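Local coordinates for protein endoglucanase, family GH5 (Zobellia galactanivorans, PDB 6GL2) that hydrolyses hemicellulose, probably by cutting glucan chains such as mixed-linked glucan, at residues Val179-Ile184 against Arg194-Ser199. Numbering follows the deposited sequence. Where two conformers were deposited one is given.
Sequences VSVDAI and RKIMVS
Ile196 fits between Val181 and Ile184, whose side chains project one helical turn apart from the same face of the helix. From CB, which points toward the helix, the side chain forks, and its two branches go to different neighbours. Ile196 CG2 lies 4.2 Å from Val181 CG2, whereas the other branch runs through CG1 toward Ile184. With CG1 anti to the carbonyl carbon (chi1 -58°) and CD1 extended beyond it (chi2 173°), this longer arm meets Ile184 tip to tip. The terminal CD1 of Ile196 sits 3.8 Å from CG2 of Ile184 and 3.9 Å from CD1 of Ile184, touching both branches of its partner. A beta-branched residue suits this place because its two arms serve two neighbours.

Two residues further along the strand, on the same face, Val198 has its CG2 3.9 Å from Val181 CG2, the two side chains crossing at about a right angle. A short valine suits each side here, because one methyl from each is enough to close the contact, and Val181 CG2 meets Ile196 as well as Val198. Met197, which lies between Ile196 and Val198 in the strand, packs instead on strands 145-148 and 222-227.

The axes of helix 179-184 and strand 196-199 run nearly antiparallel (170°), with a closest approach of 10.4 Å. Helix 167-186 connects the neighbouring parallel strands 145-148 and 196-199, making the beta-alpha-beta crossover of a TIM barrel; Ile184 also touches Phe147 of the preceding strand. Since no hydrogen bond spans the two segments and all four touching residues are buried, helix and strand are joined here by dispersion and the hydrophobic effect, with their fit set by methyl shape.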
loop_
_atom_site.group_PDB
_atom_site.type_symbol
_atom_site.label_atom_id
_atom_site.label_comp_id
_atom_site.label_asym_id
_atom_site.label_seq_id
_atom_site.Cartn_x
_atom_site.Cartn_y
_atom_site.Cartn_z
ATOM N N VAL A 179 -10.197 15.077 -1.873
ATOM C CA VAL A 179 -9.970 15.494 -3.271
ATOM C C VAL A 179 -9.819 14.247 -4.139
ATOM O O VAL A 179 -10.305 14.195 -5.278
ATOM C CB VAL A 179 -8.717 16.369 -3.406
ATOM C CG1 VAL A 179 -8.291 16.475 -4.853
ATOM C CG2 VAL A 179 -8.988 17.727 -2.799
ATOM N N SER A 180 -9.027 13.274 -3.697
ATOM C CA SER A 180 -8.642 12.110 -4.486
ATOM C C SER A 180 -9.806 11.185 -4.692
ATOM O O SER A 180 -10.087 10.714 -5.825
ATOM C CB SER A 180 -7.518 11.409 -3.842
ATOM O OG SER A 180 -6.354 12.185 -3.681
ATOM N N VAL A 181 -10.527 10.833 -3.650
ATOM C CA VAL A 181 -11.744 10.038 -3.812
ATOM C C VAL A 181 -12.738 10.724 -4.730
ATOM O O VAL A 181 -13.316 10.119 -5.612
ATOM C CB VAL A 181 -12.353 9.648 -2.450
ATOM C CG1 VAL A 181 -13.781 9.053 -2.566
ATOM C CG2 VAL A 181 -11.429 8.727 -1.675
ATOM N N ASP A 182 -12.986 12.010 -4.479
ATOM C CA ASP A 182 -13.935 12.719 -5.303
ATOM C C ASP A 182 -13.508 12.672 -6.770
ATOM O O ASP A 182 -14.353 12.490 -7.676
ATOM C CB ASP A 182 -14.101 14.156 -4.800
ATOM C CG ASP A 182 -14.862 14.287 -3.521
ATOM O OD1 ASP A 182 -15.552 13.399 -3.073
ATOM O OD2 ASP A 182 -14.837 15.457 -2.998
ATOM N N ALA A 183 -12.238 12.893 -7.056
ATOM C CA ALA A 183 -11.791 12.871 -8.418
ATOM C C ALA A 183 -12.044 11.494 -9.062
ATOM O O ALA A 183 -12.464 11.373 -10.220
ATOM C CB ALA A 183 -10.275 13.210 -8.521
ATOM N N ILE A 184 -11.690 10.429 -8.370
ATOM C CA ILE A 184 -11.896 9.105 -8.864
ATOM C C ILE A 184 -13.385 8.885 -9.169
ATOM O O ILE A 184 -13.760 8.419 -10.239
ATOM C CB ILE A 184 -11.402 8.022 -7.885
ATOM C CG1 ILE A 184 -9.844 8.119 -7.793
ATOM C CG2 ILE A 184 -11.915 6.642 -8.307
ATOM C CD1 ILE A 184 -9.267 7.396 -6.571
ATOM N N ARG A 194 -15.490 1.249 -7.778
ATOM C CA ARG A 194 -14.223 0.570 -7.542
ATOM C C ARG A 194 -13.832 0.694 -6.037
ATOM O O ARG A 194 -14.050 1.768 -5.432
ATOM C CB ARG A 194 -13.117 1.287 -8.416
ATOM C CG ARG A 194 -11.813 0.509 -8.397
ATOM C CD ARG A 194 -10.773 1.123 -9.317
ATOM N NE ARG A 194 -11.282 1.302 -10.680
ATOM C CZ ARG A 194 -11.569 0.322 -11.498
ATOM N NH1 ARG A 194 -12.148 0.632 -12.673
ATOM N NH2 ARG A 194 -11.295 -0.928 -11.208
ATOM N N LYS A 195 -13.195 -0.301 -5.509
ATOM C CA LYS A 195 -12.635 -0.215 -4.131
ATOM C C LYS A 195 -11.456 0.746 -4.103
ATOM O O LYS A 195 -10.628 0.765 -5.027
ATOM C CB LYS A 195 -12.208 -1.578 -3.635
ATOM C CG LYS A 195 -13.394 -2.542 -3.436
ATOM C CD LYS A 195 -14.466 -2.146 -2.426
ATOM C CE LYS A 195 -15.532 -3.277 -2.430
ATOM N NZ LYS A 195 -16.637 -3.038 -3.356
ATOM N N ILE A 196 -11.452 1.650 -3.109
ATOM C CA ILE A 196 -10.399 2.647 -2.900
ATOM C C ILE A 196 -9.826 2.463 -1.521
ATOM O O ILE A 196 -10.592 2.444 -0.535
ATOM C CB ILE A 196 -10.920 4.072 -3.109
ATOM C CG1 ILE A 196 -11.506 4.296 -4.464
ATOM C CG2 ILE A 196 -9.742 5.018 -2.853
ATOM C CD1 ILE A 196 -12.159 5.630 -4.613
ATOM N N MET A 197 -8.537 2.287 -1.348
ATOM C CA MET A 197 -7.844 2.245 -0.119
ATOM C C MET A 197 -7.385 3.613 0.301
ATOM O O MET A 197 -6.638 4.304 -0.442
ATOM C CB MET A 197 -6.638 1.274 -0.264
ATOM C CG MET A 197 -7.008 -0.192 -0.226
ATOM S SD MET A 197 -5.624 -1.265 -0.782
ATOM C CE MET A 197 -4.345 -0.699 0.321
ATOM N N VAL A 198 -7.830 4.026 1.465
ATOM C CA VAL A 198 -7.574 5.334 2.031
ATOM C C VAL A 198 -6.803 5.202 3.311
ATOM O O VAL A 198 -7.313 4.628 4.270
ATOM C CB VAL A 198 -8.895 6.131 2.201
ATOM C CG1 VAL A 198 -8.755 7.441 2.959
ATOM C CG2 VAL A 198 -9.622 6.360 0.871
ATOM N N SER A 199 -5.632 5.783 3.362
ATOM C CA SER A 199 -4.726 5.678 4.496
ATOM C C SER A 199 -4.996 6.705 5.592
ATOM O O SER A 199 -5.515 7.774 5.387
ATOM C CB SER A 199 -3.276 5.898 4.059
ATOM O OG SER A 199 -3.121 7.229 3.603
#